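Beta-porphyranase A (Bacteroides plebeius, PDB 4AW7) cleaves the sulfated red-algal polysaccharide porphyran by hydrolysing the linkages between beta-D-galactopyranose and alpha-L-galactopyranose-6-sulfate. Local coordinates at residues 513-524 / 566-576; 526-537 / 550-561. All coordinates share one frame; numbering follows the deposited sequence.

Contact 1 pairs strands 522-525 and 563-570 in the four-stranded antiparallel sheet of the C-terminal beta-sandwich, while contact 2 sets 526-537, which carries that sheet's edge strand 528-530 and the chain running on from it, against 546-555, an edge strand of the five-stranded sheet. The two thus illustrate cohesion within a sheet and along the edges where sheets meet. Their centres lie about 14 Å apart, and contact 2 is nested in the chain between the halves of contact 1. They meet where K520 NZ approaches V532 O (2.8 Å) and N566 O approaches N526 N (2.9 Å). Both lie away from the catalytic cleft; contact 2 supplies two calcium ligands.

Contact 1 of 2, residues 513-524 / 566-576; sequences RPVSASKKPVVK and NVDITFSDGGG
The side chain of R513 leaves with CG anti to the carbonyl carbon (chi1 -49°) and bends at chi3, while D573 holds CG between its backbone N and carbonyl carbon (chi1 57°), and the two meet in a salt bridge. They close the loop end of an antiparallel strand pair in the C-terminal beta-sandwich, where 522-524 runs beside 566-570. R513 works through nearly its whole polar rim. On one side NE and NH2 share G575 O, at 2.9 Å from NE, both bonds lying in the guanidinium plane. At the other end NH1 gives one hydrogen to S518 O in its own segment and one to D573 OD1 at 2.8 Å, which it meets from above the carboxylate plane; that plane is nearly perpendicular to the guanidinium, at 84°. NH2 also reaches D573 O, again from above the carbonyl plane. So many acceptors should fix the rotation of the guanidinium, and A517 CB covers one of its faces. The second carboxylate oxygen, OD2, accepts from S518 N at 2.8 Å through its syn lone pair, so D573 joins R513 and the 515-521 loop to the 571-576 loop. Beyond these polar bonds P521 lies over one face of the F571 ring, a CH-pi contact with CB 3.6 Å from the centroid. The regular ladder begins next: V522 with T570 and K524 with D568 are hydrogen-bonded pairs, and the non-hydrogen-bonded pair V523 and I569 sends its side chains to the face packed against strand 503-514, V523 CG2 lying 3.7 Å from I569 CG2.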
loop_
_atom_site.group_PDB
_atom_site.type_symbol
_atom_site.label_atom_id
_atom_site.label_comp_id
_atom_site.label_asym_id
_atom_site.label_seq_id
_atom_site.Cartn_x
_atom_site.Cartn_y
_atom_site.Cartn_z
ATOM N N ARG A 513 -17.434 6.627 11.758
ATOM C CA ARG A 513 -18.696 6.831 12.491
ATOM C C ARG A 513 -19.219 5.465 12.905
ATOM O O ARG A 513 -18.939 4.454 12.277
ATOM C CB ARG A 513 -19.771 7.499 11.603
ATOM C CG ARG A 513 -19.344 8.740 10.822
ATOM C CD ARG A 513 -20.510 9.462 10.275
ATOM N NE ARG A 513 -21.170 10.230 11.345
ATOM C CZ ARG A 513 -22.394 10.769 11.279
ATOM N NH1 ARG A 513 -23.178 10.528 10.258
ATOM N NH2 ARG A 513 -22.847 11.470 12.312
ATOM N N PRO A 514 -20.056 5.427 13.963
ATOM C CA PRO A 514 -20.802 4.195 14.217
ATOM C C PRO A 514 -21.439 3.648 12.944
ATOM O O PRO A 514 -21.913 4.460 12.132
ATOM C CB PRO A 514 -21.874 4.639 15.221
ATOM C CG PRO A 514 -21.206 5.753 15.965
ATOM C CD PRO A 514 -20.469 6.529 14.844
ATOM N N VAL A 515 -21.510 2.323 12.758
ATOM C CA VAL A 515 -22.021 1.769 11.509
ATOM C C VAL A 515 -23.449 2.242 11.180
ATOM O O VAL A 515 -23.790 2.356 10.006
ATOM C CB VAL A 515 -21.921 0.229 11.408
ATOM C CG1 VAL A 515 -20.486 -0.184 11.358
ATOM C CG2 VAL A 515 -22.660 -0.483 12.560
ATOM N N SER A 516 -24.252 2.608 12.192
ATOM C CA SER A 516 -25.633 3.061 11.949
ATOM C C SER A 516 -25.749 4.535 11.588
ATOM O O SER A 516 -26.830 4.978 11.166
ATOM C CB SER A 516 -26.525 2.775 13.171
ATOM O OG SER A 516 -26.093 3.522 14.287
ATOM N N ALA A 517 -24.681 5.299 11.738
ATOM C CA ALA A 517 -24.738 6.715 11.452
ATOM C C ALA A 517 -24.793 6.973 9.935
ATOM O O ALA A 517 -24.342 6.143 9.119
ATOM C CB ALA A 517 -23.592 7.463 12.099
ATOM N N SER A 518 -25.370 8.115 9.551
ATOM C CA SER A 518 -25.539 8.411 8.139
ATOM C C SER A 518 -24.203 8.467 7.382
ATOM O O SER A 518 -23.245 9.085 7.849
ATOM C CB SER A 518 -26.234 9.760 8.019
ATOM O OG SER A 518 -26.439 10.100 6.660
ATOM N N LYS A 519 -24.217 7.883 6.186
ATOM C CA LYS A 519 -23.116 8.010 5.238
ATOM C C LYS A 519 -23.522 8.885 4.033
ATOM O O LYS A 519 -22.834 8.854 2.993
ATOM C CB LYS A 519 -22.684 6.647 4.742
ATOM C CG LYS A 519 -22.191 5.738 5.856
ATOM C CD LYS A 519 -21.971 4.390 5.318
ATOM C CE LYS A 519 -21.374 3.428 6.304
ATOM N NZ LYS A 519 -22.239 3.068 7.451
ATOM N N LYS A 520 -24.586 9.678 4.205
ATOM C CA LYS A 520 -25.218 10.471 3.125
ATOM C C LYS A 520 -25.381 11.889 3.572
ATOM O O LYS A 520 -26.496 12.415 3.679
ATOM C CB LYS A 520 -26.589 9.909 2.791
ATOM C CG LYS A 520 -26.457 8.639 2.075
ATOM C CD LYS A 520 -26.265 8.860 0.565
ATOM C CE LYS A 520 -27.602 8.896 -0.172
ATOM N NZ LYS A 520 -27.486 9.018 -1.661
ATOM N N PRO A 521 -24.263 12.568 3.824
ATOM C CA PRO A 521 -24.371 13.985 4.092
ATOM C C PRO A 521 -24.835 14.736 2.842
ATOM O O PRO A 521 -24.757 14.211 1.721
ATOM C CB PRO A 521 -22.936 14.398 4.421
ATOM C CG PRO A 521 -22.093 13.453 3.608
ATOM C CD PRO A 521 -22.855 12.146 3.673
ATOM N N VAL A 522 -25.319 15.953 3.058
ATOM C CA VAL A 522 -25.417 16.896 1.968
ATOM C C VAL A 522 -23.985 17.385 1.705
ATOM O O VAL A 522 -23.272 17.790 2.638
ATOM C CB VAL A 522 -26.366 18.053 2.310
ATOM C CG1 VAL A 522 -26.258 19.163 1.236
ATOM C CG2 VAL A 522 -27.824 17.544 2.489
ATOM N N VAL A 523 -23.597 17.395 0.424
ATOM C CA VAL A 523 -22.252 17.834 0.018
ATOM C C VAL A 523 -22.398 18.957 -1.020
ATOM O O VAL A 523 -23.086 18.765 -2.024
ATOM C CB VAL A 523 -21.430 16.685 -0.591
ATOM C CG1 VAL A 523 -20.074 17.155 -1.154
ATOM C CG2 VAL A 523 -21.224 15.556 0.415
ATOM N N LYS A 524 -21.730 20.072 -0.749
ATOM C CA LYS A 524 -21.738 21.205 -1.672
ATOM C C LYS A 524 -20.300 21.530 -2.099
ATOM O O LYS A 524 -19.385 21.642 -1.266
ATOM C CB LYS A 524 -22.379 22.423 -1.006
ATOM C CG LYS A 524 -23.851 22.224 -0.671
ATOM C CD LYS A 524 -24.527 23.469 -0.073
ATOM C CE LYS A 524 -25.972 23.138 0.250
ATOM N NZ LYS A 524 -26.740 24.400 0.492
ATOM N N ASN A 566 -14.034 25.493 -1.953
ATOM C CA ASN A 566 -14.558 25.073 -0.667
ATOM C C ASN A 566 -15.533 23.929 -0.833
ATOM O O ASN A 566 -16.314 23.867 -1.800
ATOM C CB ASN A 566 -15.256 26.233 0.039
ATOM C CG ASN A 566 -15.061 26.162 1.546
ATOM O OD1 ASN A 566 -13.988 26.509 2.052
ATOM N ND2 ASN A 566 -16.058 25.690 2.246
ATOM N N VAL A 567 -15.465 22.988 0.112
ATOM C CA VAL A 567 -16.409 21.907 0.194
ATOM C C VAL A 567 -17.109 22.016 1.547
ATOM O O VAL A 567 -16.438 22.142 2.553
ATOM C CB VAL A 567 -15.723 20.558 0.031
ATOM C CG1 VAL A 567 -16.775 19.495 0.158
ATOM C CG2 VAL A 567 -15.015 20.484 -1.315
ATOM N N ASP A 568 -18.436 21.989 1.547
ATOM C CA ASP A 568 -19.227 22.069 2.781
ATOM C C ASP A 568 -20.052 20.824 2.857
ATOM O O ASP A 568 -20.696 20.451 1.881
ATOM C CB ASP A 568 -20.053 23.353 2.784
ATOM C CG ASP A 568 -19.155 24.550 2.804
ATOM O OD1 ASP A 568 -18.675 24.935 3.872
ATOM O OD2 ASP A 568 -18.822 25.088 1.719
ATOM N N ILE A 569 -20.064 20.161 4.027
ATOM C CA ILE A 569 -20.853 18.941 4.152
ATOM C C ILE A 569 -21.665 18.979 5.463
ATOM O O ILE A 569 -21.187 19.496 6.463
ATOM C CB ILE A 569 -20.022 17.638 3.996
ATOM C CG1 ILE A 569 -19.112 17.419 5.175
ATOM C CG2 ILE A 569 -19.215 17.652 2.715
ATOM C CD1 ILE A 569 -18.376 16.056 5.081
ATOM N N THR A 570 -22.864 18.424 5.403
ATOM C CA THR A 570 -23.744 18.413 6.573
ATOM C C THR A 570 -24.374 17.037 6.723
ATOM O O THR A 570 -25.030 16.534 5.825
ATOM C CB THR A 570 -24.817 19.541 6.513
ATOM O OG1 THR A 570 -24.180 20.790 6.228
ATOM C CG2 THR A 570 -25.537 19.621 7.883
ATOM N N PHE A 571 -24.182 16.440 7.905
ATOM C CA PHE A 571 -24.828 15.197 8.273
ATOM C C PHE A 571 -26.069 15.531 9.103
ATOM O O PHE A 571 -26.038 16.467 9.903
ATOM C CB PHE A 571 -23.886 14.307 9.102
ATOM C CG PHE A 571 -22.636 13.888 8.366
ATOM C CD1 PHE A 571 -21.552 14.742 8.251
ATOM C CD2 PHE A 571 -22.591 12.655 7.752
ATOM C CE1 PHE A 571 -20.401 14.363 7.560
ATOM C CE2 PHE A 571 -21.405 12.256 7.046
ATOM C CZ PHE A 571 -20.366 13.118 6.964
ATOM N N SER A 572 -27.068 14.692 8.970
ATOM C CA SER A 572 -28.328 14.905 9.709
ATOM C C SER A 572 -28.261 14.424 11.157
ATOM O O SER A 572 -29.146 14.773 11.985
ATOM C CB SER A 572 -29.431 14.202 8.964
ATOM O OG SER A 572 -29.242 12.820 8.886
ATOM N N ASP A 573 -27.236 13.628 11.462
ATOM C CA ASP A 573 -27.045 13.040 12.786
ATOM C C ASP A 573 -25.679 13.372 13.351
ATOM O O ASP A 573 -24.774 13.787 12.623
ATOM C CB ASP A 573 -27.326 11.532 12.729
ATOM C CG ASP A 573 -26.470 10.781 11.705
ATOM O OD1 ASP A 573 -25.742 11.416 10.936
ATOM O OD2 ASP A 573 -26.595 9.528 11.626
ATOM N N GLY A 574 -25.516 13.172 14.646
ATOM C CA GLY A 574 -24.292 13.480 15.355
ATOM C C GLY A 574 -23.429 12.254 15.600
ATOM O O GLY A 574 -23.930 11.125 15.619
ATOM N N GLY A 575 -22.138 12.529 15.793
ATOM C CA GLY A 575 -21.191 11.497 16.211
ATOM C C GLY A 575 -20.223 11.153 15.102
ATOM O O GLY A 575 -20.497 11.329 13.923
ATOM N N GLY A 576 -19.078 10.673 15.534
ATOM C CA GLY A 576 -18.012 10.330 14.588
ATOM C C GLY A 576 -17.287 11.566 14.096
ATOM O O GLY A 576 -17.447 12.676 14.603
HETATM O O HOH W 1 -26.668 12.897 6.728
HETATM O O HOH W 2 -19.426 24.649 -0.708
#

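Contact 2 of 2, residues 526-537 / 550-561; sequences NGTAVSVPDNWK and MIEVPFDIQLLK. With CA (calcium ion), chain C.
One edge of the C-terminal beta-sandwich, ending in a calcium site, is formed where 526-537 runs past strand 546-555 and the turn beyond it. At the far end from the metal, N526 ND2 gives a hydrogen bond to L559 O at 2.9 Å, nearly straight at 160° and in the plane of the amide. Next to it the L559 methyls touch both T528 and V530: CD2 meets T528 CG2 as the two side chains cross at about a right angle, and CD1 lies 3.7 Å from V530 CG1 as those two slide past each other in opposite directions. With CG1 anti to its carbonyl carbon (chi1 -60°), V530 also sets that methyl against F555 CB, leaving CG2 for V553 CG1. The two edge strands of the sandwich, 528-530 and 546-555, belong to different sheets, and the segments carrying them are joined here by side chains and by single waters, which link S531 O to P554 O, N535 O to E552 O, and K537 N to M550 O. Beside the first bridge P533 CG touches P554 CD at 3.9 Å. Farther along, W536 CE3 rests 3.9 Å from I551 CD1, and its indole NE1 bonds to Y539 O. K537 crosses E552, in one of its two conformers, at about a right angle in a long salt bridge, NZ to OE1 3.6 Å. The calcium ion takes N535 OD1 at 2.4 Å and W536 O at 2.5 Å, together with three waters; D381 and G538 O complete the site.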
loop_
_atom_site.group_PDB
_atom_site.type_symbol
_atom_site.label_atom_id
_atom_site.label_comp_id
_atom_site.label_asym_id
_atom_site.label_seq_id
_atom_site.Cartn_x
_atom_site.Cartn_y
_atom_site.Cartn_z
ATOM N N ASN A 526 -18.328 24.463 -3.731
ATOM C CA ASN A 526 -18.529 25.906 -3.985
ATOM C C ASN A 526 -20.008 26.264 -4.005
ATOM O O ASN A 526 -20.465 27.050 -4.856
ATOM C CB ASN A 526 -17.837 26.290 -5.296
ATOM C CG ASN A 526 -16.338 26.045 -5.224
ATOM O OD1 ASN A 526 -15.703 26.362 -4.205
ATOM N ND2 ASN A 526 -15.761 25.492 -6.288
ATOM N N GLY A 527 -20.757 25.724 -3.053
ATOM C CA GLY A 527 -22.169 26.096 -2.931
ATOM C C GLY A 527 -23.165 25.289 -3.711
ATOM O O GLY A 527 -24.365 25.406 -3.480
ATOM N N THR A 528 -22.701 24.467 -4.647
ATOM C CA THR A 528 -23.565 23.629 -5.462
ATOM C C THR A 528 -23.656 22.216 -4.880
ATOM O O THR A 528 -22.650 21.496 -4.753
ATOM C CB THR A 528 -23.069 23.539 -6.917
ATOM O OG1 THR A 528 -23.087 24.857 -7.474
ATOM C CG2 THR A 528 -23.938 22.572 -7.760
ATOM N N ALA A 529 -24.862 21.812 -4.509
ATOM C CA ALA A 529 -25.090 20.471 -3.973
ATOM C C ALA A 529 -24.880 19.447 -5.061
ATOM O O ALA A 529 -25.320 19.609 -6.189
ATOM C CB ALA A 529 -26.522 20.373 -3.376
ATOM N N VAL A 530 -24.183 18.371 -4.703
ATOM C CA VAL A 530 -23.942 17.256 -5.588
ATOM C C VAL A 530 -24.424 15.946 -4.948
ATOM O O VAL A 530 -24.497 15.843 -3.746
ATOM C CB VAL A 530 -22.451 17.155 -5.964
ATOM C CG1 VAL A 530 -21.995 18.434 -6.661
ATOM C CG2 VAL A 530 -21.566 16.890 -4.735
ATOM N N SER A 531 -24.787 15.005 -5.804
ATOM C CA SER A 531 -25.223 13.661 -5.421
ATOM C C SER A 531 -24.118 12.858 -4.696
ATOM O O SER A 531 -22.980 12.849 -5.148
ATOM C CB SER A 531 -25.626 12.947 -6.721
ATOM O OG SER A 531 -26.252 11.705 -6.516
ATOM N N VAL A 532 -24.442 12.262 -3.549
ATOM C CA VAL A 532 -23.519 11.360 -2.835
ATOM C C VAL A 532 -23.894 9.917 -3.203
ATOM O O VAL A 532 -25.013 9.472 -2.998
ATOM C CB VAL A 532 -23.523 11.554 -1.287
ATOM C CG1 VAL A 532 -22.666 10.513 -0.604
ATOM C CG2 VAL A 532 -23.114 12.991 -0.885
ATOM N N PRO A 533 -22.951 9.143 -3.731
ATOM C CA PRO A 533 -23.260 7.752 -4.053
ATOM C C PRO A 533 -23.651 6.891 -2.838
ATOM O O PRO A 533 -23.195 7.127 -1.713
ATOM C CB PRO A 533 -21.949 7.232 -4.659
ATOM C CG PRO A 533 -21.200 8.426 -5.053
ATOM C CD PRO A 533 -21.580 9.510 -4.094
ATOM N N ASP A 534 -24.427 5.872 -3.112
ATOM C CA ASP A 534 -24.760 4.838 -2.127
ATOM C C ASP A 534 -23.669 3.823 -1.927
ATOM O O ASP A 534 -23.585 3.249 -0.863
ATOM C CB ASP A 534 -26.077 4.120 -2.510
ATOM C CG ASP A 534 -27.250 5.088 -2.670
ATOM O OD1 ASP A 534 -27.437 5.899 -1.765
ATOM O OD2 ASP A 534 -27.960 5.034 -3.708
ATOM N N ASN A 535 -22.814 3.669 -2.918
ATOM C CA ASN A 535 -21.792 2.639 -2.996
ATOM C C ASN A 535 -20.410 3.263 -2.856
ATOM O O ASN A 535 -20.191 4.428 -3.168
ATOM C CB ASN A 535 -21.917 1.929 -4.362
ATOM C CG ASN A 535 -21.132 0.638 -4.437
ATOM O OD1 ASN A 535 -20.731 0.073 -3.408
ATOM N ND2 ASN A 535 -20.943 0.137 -5.647
ATOM N N TRP A 536 -19.483 2.458 -2.362
ATOM C CA TRP A 536 -18.075 2.782 -2.196
ATOM C C TRP A 536 -17.250 1.517 -2.460
ATOM O O TRP A 536 -17.786 0.446 -2.641
ATOM C CB TRP A 536 -17.762 3.367 -0.813
ATOM C CG TRP A 536 -18.241 2.524 0.293
ATOM C CD1 TRP A 536 -17.624 1.416 0.811
ATOM C CD2 TRP A 536 -19.454 2.682 1.031
ATOM N NE1 TRP A 536 -18.376 0.881 1.822
ATOM C CE2 TRP A 536 -19.513 1.627 1.964
ATOM C CE3 TRP A 536 -20.521 3.580 0.958
ATOM C CZ2 TRP A 536 -20.592 1.465 2.841
ATOM C CZ3 TRP A 536 -21.580 3.425 1.856
ATOM C CH2 TRP A 536 -21.595 2.379 2.783
ATOM N N LYS A 537 -15.932 1.678 -2.480
ATOM C CA LYS A 537 -15.055 0.563 -2.788
ATOM C C LYS A 537 -15.159 -0.538 -1.725
ATOM O O LYS A 537 -14.885 -0.318 -0.528
ATOM C CB LYS A 537 -13.610 1.033 -2.862
ATOM C CG LYS A 537 -13.336 2.000 -4.005
ATOM C CD LYS A 537 -11.973 2.657 -3.788
ATOM C CE LYS A 537 -11.680 3.882 -4.651
ATOM N NZ LYS A 537 -11.379 3.462 -6.030
ATOM N N MET A 550 -13.267 5.671 3.083
ATOM C CA MET A 550 -13.289 6.742 2.138
ATOM C C MET A 550 -14.373 6.458 1.100
ATOM O O MET A 550 -14.386 5.390 0.481
ATOM C CB MET A 550 -11.909 6.826 1.478
ATOM C CG MET A 550 -11.713 8.029 0.520
ATOM S SD MET A 550 -12.552 7.939 -1.095
ATOM C CE MET A 550 -11.716 6.519 -1.834
ATOM N N ILE A 551 -15.313 7.393 0.973
ATOM C CA ILE A 551 -16.400 7.333 0.006
ATOM C C ILE A 551 -16.110 8.384 -1.046
ATOM O O ILE A 551 -15.992 9.572 -0.723
ATOM C CB ILE A 551 -17.769 7.557 0.690
ATOM C CG1 ILE A 551 -18.027 6.499 1.763
ATOM C CG2 ILE A 551 -18.901 7.547 -0.355
ATOM C CD1 ILE A 551 -19.212 6.783 2.677
ATOM N N GLU A 552 -15.998 7.961 -2.301
ATOM C CA GLU A 552 -15.792 8.923 -3.380
ATOM C C GLU A 552 -17.084 9.575 -3.792
ATOM O O GLU A 552 -18.124 8.916 -3.899
ATOM C CB GLU A 552 -15.278 8.232 -4.625
ATOM C CG GLU A 552 -13.942 7.611 -4.480
ATOM C CD GLU A 552 -13.596 6.751 -5.699
ATOM O OE1 GLU A 552 -14.210 5.643 -5.940
ATOM O OE2 GLU A 552 -12.693 7.230 -6.422
ATOM N N VAL A 553 -17.008 10.868 -4.041
ATOM C CA VAL A 553 -18.174 11.624 -4.522
ATOM C C VAL A 553 -17.747 12.302 -5.837
ATOM O O VAL A 553 -17.177 13.390 -5.799
ATOM C CB VAL A 553 -18.616 12.644 -3.484
ATOM C CG1 VAL A 553 -19.828 13.431 -3.992
ATOM C CG2 VAL A 553 -18.882 11.970 -2.144
ATOM N N PRO A 554 -17.981 11.618 -6.979
ATOM C CA PRO A 554 -17.658 12.273 -8.257
ATOM C C PRO A 554 -18.550 13.447 -8.534
ATOM O O PRO A 554 -19.697 13.455 -8.133
ATOM C CB PRO A 554 -17.857 11.183 -9.297
ATOM C CG PRO A 554 -18.260 9.957 -8.602
ATOM C CD PRO A 554 -18.454 10.231 -7.166
ATOM N N PHE A 555 -18.031 14.460 -9.205
ATOM C CA PHE A 555 -18.866 15.591 -9.571
ATOM C C PHE A 555 -18.267 16.265 -10.799
ATOM O O PHE A 555 -17.137 15.998 -11.187
ATOM C CB PHE A 555 -19.029 16.559 -8.384
ATOM C CG PHE A 555 -17.743 17.164 -7.904
ATOM C CD1 PHE A 555 -17.201 18.279 -8.515
ATOM C CD2 PHE A 555 -17.026 16.593 -6.846
ATOM C CE1 PHE A 555 -16.017 18.813 -8.097
ATOM C CE2 PHE A 555 -15.853 17.138 -6.425
ATOM C CZ PHE A 555 -15.325 18.243 -7.045
ATOM N N ASP A 556 -19.023 17.169 -11.392
ATOM C CA ASP A 556 -18.573 17.852 -12.604
ATOM C C ASP A 556 -17.396 18.781 -12.288
ATOM O O ASP A 556 -17.484 19.698 -11.465
ATOM C CB ASP A 556 -19.747 18.638 -13.204
ATOM C CG ASP A 556 -19.523 19.049 -14.639
ATOM O OD1 ASP A 556 -18.387 19.306 -15.023
ATOM O OD2 ASP A 556 -20.557 19.136 -15.371
ATOM N N ILE A 557 -16.278 18.556 -12.969
ATOM C CA ILE A 557 -15.084 19.396 -12.793
ATOM C C ILE A 557 -15.353 20.860 -12.994
ATOM O O ILE A 557 -14.678 21.715 -12.451
ATOM C CB ILE A 557 -13.948 18.942 -13.754
ATOM C CG1 ILE A 557 -12.607 19.558 -13.348
ATOM C CG2 ILE A 557 -14.309 19.223 -15.241
ATOM C CD1 ILE A 557 -11.411 19.016 -14.207
ATOM N N GLN A 558 -16.378 21.156 -13.799
ATOM C CA GLN A 558 -16.738 22.505 -14.109
ATOM C C GLN A 558 -17.213 23.299 -12.883
ATOM O O GLN A 558 -17.201 24.531 -12.882
ATOM C CB GLN A 558 -17.735 22.530 -15.310
ATOM C CG GLN A 558 -17.222 21.793 -16.642
ATOM C CD GLN A 558 -15.935 22.386 -17.192
ATOM O OE1 GLN A 558 -15.616 23.537 -16.924
ATOM N NE2 GLN A 558 -15.163 21.579 -17.987
ATOM N N LEU A 559 -17.549 22.612 -11.786
ATOM C CA LEU A 559 -17.854 23.279 -10.518
ATOM C C LEU A 559 -16.641 23.854 -9.816
ATOM O O LEU A 559 -16.759 24.676 -8.919
ATOM C CB LEU A 559 -18.576 22.331 -9.547
ATOM C CG LEU A 559 -19.956 21.852 -9.995
ATOM C CD1 LEU A 559 -20.515 20.810 -9.010
ATOM C CD2 LEU A 559 -20.929 23.023 -10.154
ATOM N N LEU A 560 -15.445 23.386 -10.179
ATOM C CA LEU A 560 -14.232 23.867 -9.565
ATOM C C LEU A 560 -13.754 25.149 -10.241
ATOM O O LEU A 560 -13.842 25.304 -11.459
ATOM C CB LEU A 560 -13.107 22.824 -9.641
ATOM C CG LEU A 560 -13.373 21.553 -8.869
ATOM C CD1 LEU A 560 -12.258 20.549 -9.112
ATOM C CD2 LEU A 560 -13.552 21.831 -7.375
ATOM N N LYS A 561 -13.189 26.004 -9.428
ATOM C CA LYS A 561 -12.521 27.220 -9.894
ATOM C C LYS A 561 -11.019 27.116 -9.775
ATOM O O LYS A 561 -10.480 26.333 -8.973
ATOM C CB LYS A 561 -13.038 28.460 -9.149
ATOM C CG LYS A 561 -14.567 28.677 -9.353
ATOM C CD LYS A 561 -14.892 28.869 -10.886
ATOM C CE LYS A 561 -16.287 29.338 -11.206
ATOM N NZ LYS A 561 -16.514 29.377 -12.707
HETATM CA CA CA C . -19.225 -1.578 -2.514
HETATM O O HOH W 3 -21.297 11.513 -6.871
HETATM O O HOH W 4 -18.344 6.157 -4.201
HETATM O O HOH W 5 -20.066 -0.362 -0.603
HETATM O O HOH W 6 -14.480 4.044 -1.818
HETATM O O HOH W 7 -10.923 5.878 -7.414
HETATM O O HOH W 8 -19.392 -4.017 -2.297
HETATM O O HOH W 9 -21.629 -2.230 -2.113
#